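Local atomic coordinates of glycoside hydrolase family protein (Novosphingobium sp. PP1Y, PDB entry 6Q2F), a protein that is an alpha-L-rhamnosidase, a glycoside hydrolase that probably removes terminal alpha-L-rhamnose units from glycosides. Residues R56-W61 with I677-H682; A648-W653 with L694-Q699. All coordinates share one frame; numbering follows the deposited sequence.

From the N terminus the chain first lays down strand 56-62, and interaction 1 is closed some 616 residues later, when 677-682 comes back to lie alongside it. Before that happens, the end of strand 642-649 has already supplied the first half of interaction 2, which 694-699 completes across a much shorter loop. The two contacts therefore cross: 648-653 falls inside the large loop and 694-699 beyond it. Interaction 1 joins the first and last strands of a parallel barrel, while interaction 2 adds a short antiparallel strand to the neighbouring one. They touch directly, since H678 O meets Q699 N at 2.7 Å, a probable hydrogen bond.

Interaction 1 of 2, residues R56-W61 with I677-H682; sequences RVWWHW and IHTSVH
With CG of H682 anti to the backbone N (chi1 161°) and CG of W61 anti to its carbonyl carbon (chi1 -74°), the imidazole is brought obliquely across the indole: H682 CB lies 3.4 Å from W61 CD1, and H682 CD2 sits over a face of the indole. W59 runs side by side with H682, its NE1 3.6 Å from H682 CB. D74 OD2 ties this cluster down, bonding both W59 NE1 and H682 ND1, while H682 NE2 meets T67 N, so both imidazole nitrogens have partners in the buried setting.

The backbones begin as parallel strands around the bridge of V57 with I677: I677 N donates to R56 O (2.9 Å) and W58 N to I677 O (3.0 Å). This pairing of first and last strands closes the eight-stranded parallel (beta/alpha)8 barrel. The H678-T679 peptide is cis, and past it the register has slipped by one residue: W58 lies beside T679 and W59 beside S680. The next bonds run from S680 N to W58 O at 2.7 Å and from H682 N to H60 O at 2.9 Å. The small S680 fits against V57, its CB 3.6 Å from V57 CG2, and its hydroxyl reaches F701 O.

W58, H60 and H678 form a second aromatic cluster, with the W58 side chain about 5 Å from the bound sodium ion. W58 CE3 lies 3.5 Å from H678 CD2, the rings inclined at 52°, and H60 turns an edge toward the face of H678 in an offset edge-to-face pair. Q87 holds W58 NE1, G698 O holds H678 ND1, and both W58 and H678 pack on the sodium ligand E644.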
loop_
_atom_site.group_PDB
_atom_site.type_symbol
_atom_site.label_atom_id
_atom_site.label_comp_id
_atom_site.label_asym_id
_atom_site.label_seq_id
_atom_site.Cartn_x
_atom_site.Cartn_y
_atom_site.Cartn_z
ATOM N N ARG A 56 5.092 6.286 -15.897
ATOM C CA ARG A 56 6.473 6.270 -15.453
ATOM C C ARG A 56 6.912 4.825 -15.251
ATOM O O ARG A 56 6.097 3.899 -15.259
ATOM C CB ARG A 56 6.612 7.061 -14.151
ATOM C CG ARG A 56 6.696 8.580 -14.285
ATOM C CD ARG A 56 5.481 9.259 -14.920
ATOM N NE ARG A 56 5.667 10.712 -14.832
ATOM C CZ ARG A 56 5.194 11.610 -15.686
ATOM N NH1 ARG A 56 4.459 11.216 -16.734
ATOM N NH2 ARG A 56 5.457 12.901 -15.471
ATOM N N VAL A 57 8.218 4.632 -15.064
ATOM C CA VAL A 57 8.740 3.332 -14.650
ATOM C C VAL A 57 9.694 3.517 -13.475
ATOM O O VAL A 57 10.349 4.548 -13.324
ATOM C CB VAL A 57 9.460 2.583 -15.798
ATOM C CG1 VAL A 57 8.519 2.428 -16.999
ATOM C CG2 VAL A 57 10.740 3.297 -16.170
ATOM N N TRP A 58 9.760 2.505 -12.629
ATOM C CA TRP A 58 10.863 2.395 -11.705
ATOM C C TRP A 58 12.077 1.865 -12.464
ATOM O O TRP A 58 11.957 1.069 -13.404
ATOM C CB TRP A 58 10.498 1.482 -10.530
ATOM C CG TRP A 58 9.701 2.217 -9.483
ATOM C CD1 TRP A 58 9.203 3.484 -9.582
ATOM C CD2 TRP A 58 9.357 1.752 -8.172
ATOM N NE1 TRP A 58 8.556 3.829 -8.422
ATOM C CE2 TRP A 58 8.643 2.789 -7.539
ATOM C CE3 TRP A 58 9.603 0.572 -7.463
ATOM C CZ2 TRP A 58 8.141 2.670 -6.245
ATOM C CZ3 TRP A 58 9.108 0.454 -6.173
ATOM C CH2 TRP A 58 8.396 1.500 -5.574
ATOM N N TRP A 59 13.258 2.332 -12.064
ATOM C CA TRP A 59 14.482 2.140 -12.857
ATOM C C TRP A 59 15.630 1.811 -11.900
ATOM O O TRP A 59 16.430 2.671 -11.529
ATOM C CB TRP A 59 14.751 3.389 -13.686
ATOM C CG TRP A 59 15.891 3.334 -14.644
ATOM C CD1 TRP A 59 16.117 2.400 -15.637
ATOM C CD2 TRP A 59 16.904 4.326 -14.790
ATOM N NE1 TRP A 59 17.243 2.748 -16.355
ATOM C CE2 TRP A 59 17.742 3.924 -15.852
ATOM C CE3 TRP A 59 17.200 5.508 -14.109
ATOM C CZ2 TRP A 59 18.847 4.665 -16.246
ATOM C CZ3 TRP A 59 18.310 6.234 -14.488
ATOM C CH2 TRP A 59 19.116 5.816 -15.555
ATOM N N HIS A 60 15.698 0.549 -11.496
ATOM C CA HIS A 60 16.654 0.124 -10.485
ATOM C C HIS A 60 18.043 -0.046 -11.084
ATOM O O HIS A 60 18.204 -0.689 -12.120
ATOM C CB HIS A 60 16.212 -1.190 -9.847
ATOM C CG HIS A 60 14.993 -1.070 -8.986
ATOM N ND1 HIS A 60 13.713 -1.119 -9.496
ATOM C CD2 HIS A 60 14.863 -0.930 -7.644
ATOM C CE1 HIS A 60 12.846 -0.998 -8.504
ATOM N NE2 HIS A 60 13.518 -0.881 -7.372
ATOM N N TRP A 61 19.042 0.529 -10.427
ATOM C CA TRP A 61 20.443 0.264 -10.726
ATOM C C TRP A 61 20.888 -0.902 -9.849
ATOM O O TRP A 61 20.993 -0.758 -8.632
ATOM C CB TRP A 61 21.296 1.504 -10.456
ATOM C CG TRP A 61 21.146 2.601 -11.464
ATOM C CD1 TRP A 61 20.280 2.648 -12.503
ATOM C CD2 TRP A 61 21.903 3.816 -11.508
ATOM N NE1 TRP A 61 20.439 3.820 -13.204
ATOM C CE2 TRP A 61 21.439 4.553 -12.608
ATOM C CE3 TRP A 61 22.920 4.361 -10.705
ATOM C CZ2 TRP A 61 21.977 5.797 -12.955
ATOM C CZ3 TRP A 61 23.454 5.573 -11.056
ATOM C CH2 TRP A 61 22.977 6.286 -12.173
ATOM N N ILE A 677 5.351 1.748 -13.520
ATOM C CA ILE A 677 5.621 0.349 -13.684
ATOM C C ILE A 677 6.808 -0.189 -12.955
ATOM O O ILE A 677 7.869 0.284 -13.097
ATOM C CB ILE A 677 5.692 -0.034 -15.163
ATOM C CG1 ILE A 677 4.419 0.371 -15.861
ATOM C CG2 ILE A 677 5.931 -1.513 -15.324
ATOM C CD1 ILE A 677 4.582 0.694 -17.308
ATOM N N HIS A 678 6.562 -1.209 -12.180
ATOM C CA HIS A 678 7.568 -1.914 -11.463
ATOM C C HIS A 678 7.925 -3.138 -12.282
ATOM O O HIS A 678 7.136 -4.030 -12.302
ATOM C CB HIS A 678 6.969 -2.384 -10.166
ATOM C CG HIS A 678 7.928 -3.067 -9.263
ATOM N ND1 HIS A 678 8.410 -4.323 -9.510
ATOM C CD2 HIS A 678 8.492 -2.670 -8.111
ATOM C CE1 HIS A 678 9.248 -4.661 -8.562
ATOM N NE2 HIS A 678 9.311 -3.677 -7.697
ATOM N N THR A 679 9.083 -3.226 -12.925
ATOM C CA THR A 679 10.111 -2.224 -13.047
ATOM C C THR A 679 10.822 -2.319 -14.383
ATOM O O THR A 679 10.609 -3.190 -15.157
ATOM C CB THR A 679 11.322 -2.400 -12.119
ATOM O OG1 THR A 679 11.396 -3.702 -11.586
ATOM C CG2 THR A 679 11.399 -1.410 -11.155
ATOM N N SER A 680 11.695 -1.370 -14.593
ATOM C CA SER A 680 12.515 -1.268 -15.717
ATOM C C SER A 680 13.931 -1.198 -15.175
ATOM O O SER A 680 14.479 -0.154 -15.022
ATOM C CB SER A 680 12.165 -0.030 -16.496
ATOM O OG SER A 680 12.751 -0.030 -17.734
ATOM N N VAL A 681 14.502 -2.343 -14.872
ATOM C CA VAL A 681 15.875 -2.415 -14.403
ATOM C C VAL A 681 16.810 -1.819 -15.454
ATOM O O VAL A 681 16.623 -2.000 -16.663
ATOM C CB VAL A 681 16.211 -3.882 -14.078
ATOM C CG1 VAL A 681 17.702 -4.128 -14.141
ATOM C CG2 VAL A 681 15.683 -4.251 -12.699
ATOM N N HIS A 682 17.814 -1.086 -14.990
ATOM C CA HIS A 682 18.796 -0.484 -15.883
ATOM C C HIS A 682 19.629 -1.552 -16.578
ATOM O O HIS A 682 20.134 -2.477 -15.927
ATOM C CB HIS A 682 19.713 0.450 -15.089
ATOM C CG HIS A 682 21.001 0.768 -15.779
ATOM N ND1 HIS A 682 21.053 1.312 -17.044
ATOM C CD2 HIS A 682 22.287 0.646 -15.366
ATOM C CE1 HIS A 682 22.314 1.502 -17.387
ATOM N NE2 HIS A 682 23.080 1.112 -16.383
#

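Interaction 2 of 2, residues A648-W653 with L694-Q699; sequences ASMAPW and LAIFGQ
A648 O receives G698 N at 2.8 Å, and the same oxygen is approached by F697 CA at 3.1 Å in a CA-H...O contact and by the edge of the F697 ring, whose CD1 lies 3.4 Å away. The return bond, A648 N to G698 O at 3.2 Å, is longer and comes in from above the carbonyl plane, 72° out of it. A648 and G698 thus form an antiparallel hydrogen-bonded pair, with S649 and F697 the non-hydrogen-bonded pair next to it. Glycine leaves only hydrogens beside the A648 methyl, and that methyl has Q699 NE2 4.0 Å away; Q699 bends back at chi2 to bring the amide there, and M646 O takes its NE2.

Beyond the strand, M650 N reaches I696 O at 3.1 Å in a nearly straight bond, 168° at the hydrogen and close to the line of the C=O. I696 stands at the third position of a type II' turn from L694 to F697, closed by F697 N to L694 O at 3.0 Å; A695 takes the positive phi of the second position, where glycine is more usual. Because chi1 of I696 is 58°, CG1 falls between its backbone N and carbonyl carbon, over the centre of the following F697 ring. From there CD1 extends to within 4.0 Å of S649 OG, and the poorly ordered selenomethionine M650 adds a loose apolar touch. W610 packs against S649 and F697. This short antiparallel pairing, built on a type II' turn, borders strand 642-649 at its C-terminal end, the end at which (beta/alpha)8 enzymes carry their active sites.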
loop_
_atom_site.group_PDB
_atom_site.type_symbol
_atom_site.label_atom_id
_atom_site.label_comp_id
_atom_site.label_asym_id
_atom_site.label_seq_id
_atom_site.Cartn_x
_atom_site.Cartn_y
_atom_site.Cartn_z
ATOM N N ALA A 648 5.576 -8.445 -9.755
ATOM C CA ALA A 648 5.363 -9.867 -9.946
ATOM C C ALA A 648 6.461 -10.634 -9.234
ATOM O O ALA A 648 7.613 -10.200 -9.184
ATOM C CB ALA A 648 5.352 -10.234 -11.432
ATOM N N SER A 649 6.093 -11.784 -8.696
ATOM C CA SER A 649 7.007 -12.617 -7.935
ATOM C C SER A 649 7.128 -13.990 -8.586
ATOM O O SER A 649 6.117 -14.643 -8.846
ATOM C CB SER A 649 6.522 -12.733 -6.483
ATOM O OG SER A 649 7.315 -13.645 -5.775
HETATM N N MSE A 650 8.367 -14.408 -8.852
HETATM C CA MSE A 650 8.681 -15.747 -9.339
HETATM C C MSE A 650 7.915 -16.101 -10.618
HETATM O O MSE A 650 7.321 -17.172 -10.738
HETATM C CB MSE A 650 8.415 -16.772 -8.238
HETATM C CG MSE A 650 9.370 -16.628 -7.064
HETATM SE SE MSE A 650 9.129 -17.966 -5.684
HETATM C CE MSE A 650 7.521 -17.332 -4.789
ATOM N N ALA A 651 7.937 -15.174 -11.571
ATOM C CA ALA A 651 7.333 -15.371 -12.890
ATOM C C ALA A 651 8.264 -14.776 -13.939
ATOM O O ALA A 651 7.950 -13.765 -14.577
ATOM C CB ALA A 651 5.935 -14.748 -12.948
ATOM N N PRO A 652 9.424 -15.396 -14.151
ATOM C CA PRO A 652 10.478 -14.787 -14.985
ATOM C C PRO A 652 10.029 -14.518 -16.415
ATOM O O PRO A 652 9.715 -15.440 -17.170
ATOM C CB PRO A 652 11.598 -15.830 -14.947
ATOM C CG PRO A 652 11.247 -16.751 -13.834
ATOM C CD PRO A 652 9.775 -16.753 -13.711
ATOM N N TRP A 653 10.038 -13.238 -16.794
ATOM C CA TRP A 653 9.732 -12.795 -18.157
ATOM C C TRP A 653 8.447 -13.418 -18.698
ATOM O O TRP A 653 8.264 -13.559 -19.909
ATOM C CB TRP A 653 10.914 -13.058 -19.097
ATOM C CG TRP A 653 12.058 -12.106 -18.804
ATOM C CD1 TRP A 653 12.238 -10.861 -19.339
ATOM C CD2 TRP A 653 13.140 -12.305 -17.876
ATOM N NE1 TRP A 653 13.368 -10.284 -18.814
ATOM C CE2 TRP A 653 13.937 -11.145 -17.913
ATOM C CE3 TRP A 653 13.517 -13.357 -17.033
ATOM C CZ2 TRP A 653 15.084 -10.997 -17.125
ATOM C CZ3 TRP A 653 14.653 -13.205 -16.242
ATOM C CH2 TRP A 653 15.421 -12.033 -16.293
ATOM N N LEU A 694 15.415 -7.452 -11.094
ATOM C CA LEU A 694 15.438 -7.051 -9.702
ATOM C C LEU A 694 15.127 -8.267 -8.878
ATOM O O LEU A 694 14.032 -8.480 -8.492
ATOM C CB LEU A 694 14.395 -5.976 -9.445
ATOM C CG LEU A 694 14.062 -5.654 -7.998
ATOM C CD1 LEU A 694 15.234 -5.074 -7.264
ATOM C CD2 LEU A 694 12.859 -4.761 -7.842
ATOM N N ALA A 695 16.131 -9.076 -8.646
ATOM C CA ALA A 695 15.987 -10.307 -7.912
ATOM C C ALA A 695 14.923 -11.210 -8.539
ATOM O O ALA A 695 14.945 -11.433 -9.689
ATOM C CB ALA A 695 15.746 -10.051 -6.447
ATOM N N ILE A 696 13.984 -11.682 -7.764
ATOM C CA ILE A 696 12.963 -12.570 -8.245
ATOM C C ILE A 696 11.750 -11.820 -8.698
ATOM O O ILE A 696 10.702 -12.382 -8.835
ATOM C CB ILE A 696 12.482 -13.464 -7.112
ATOM C CG1 ILE A 696 11.963 -12.626 -5.971
ATOM C CG2 ILE A 696 13.581 -14.356 -6.601
ATOM C CD1 ILE A 696 11.238 -13.440 -4.940
ATOM N N PHE A 697 11.850 -10.526 -8.873
ATOM C CA PHE A 697 10.669 -9.783 -9.228
ATOM C C PHE A 697 10.594 -9.247 -10.614
ATOM O O PHE A 697 11.564 -8.883 -11.194
ATOM C CB PHE A 697 10.496 -8.595 -8.291
ATOM C CG PHE A 697 10.433 -8.944 -6.860
ATOM C CD1 PHE A 697 9.288 -9.376 -6.308
ATOM C CD2 PHE A 697 11.518 -8.795 -6.068
ATOM C CE1 PHE A 697 9.225 -9.700 -4.988
ATOM C CE2 PHE A 697 11.468 -9.097 -4.746
ATOM C CZ PHE A 697 10.312 -9.557 -4.203
ATOM N N GLY A 698 9.382 -9.184 -11.110
ATOM C CA GLY A 698 9.089 -8.597 -12.386
ATOM C C GLY A 698 8.349 -7.327 -11.995
ATOM O O GLY A 698 8.252 -7.085 -10.845
ATOM N N GLN A 699 7.824 -6.532 -12.911
ATOM C CA GLN A 699 7.911 -6.708 -14.334
ATOM C C GLN A 699 9.323 -6.571 -14.808
ATOM O O GLN A 699 10.153 -6.049 -14.139
ATOM C CB GLN A 699 7.077 -5.670 -15.067
ATOM C CG GLN A 699 5.607 -5.800 -14.868
ATOM C CD GLN A 699 5.067 -7.090 -15.393
ATOM O OE1 GLN A 699 5.218 -7.386 -16.531
ATOM N NE2 GLN A 699 4.448 -7.849 -14.558
#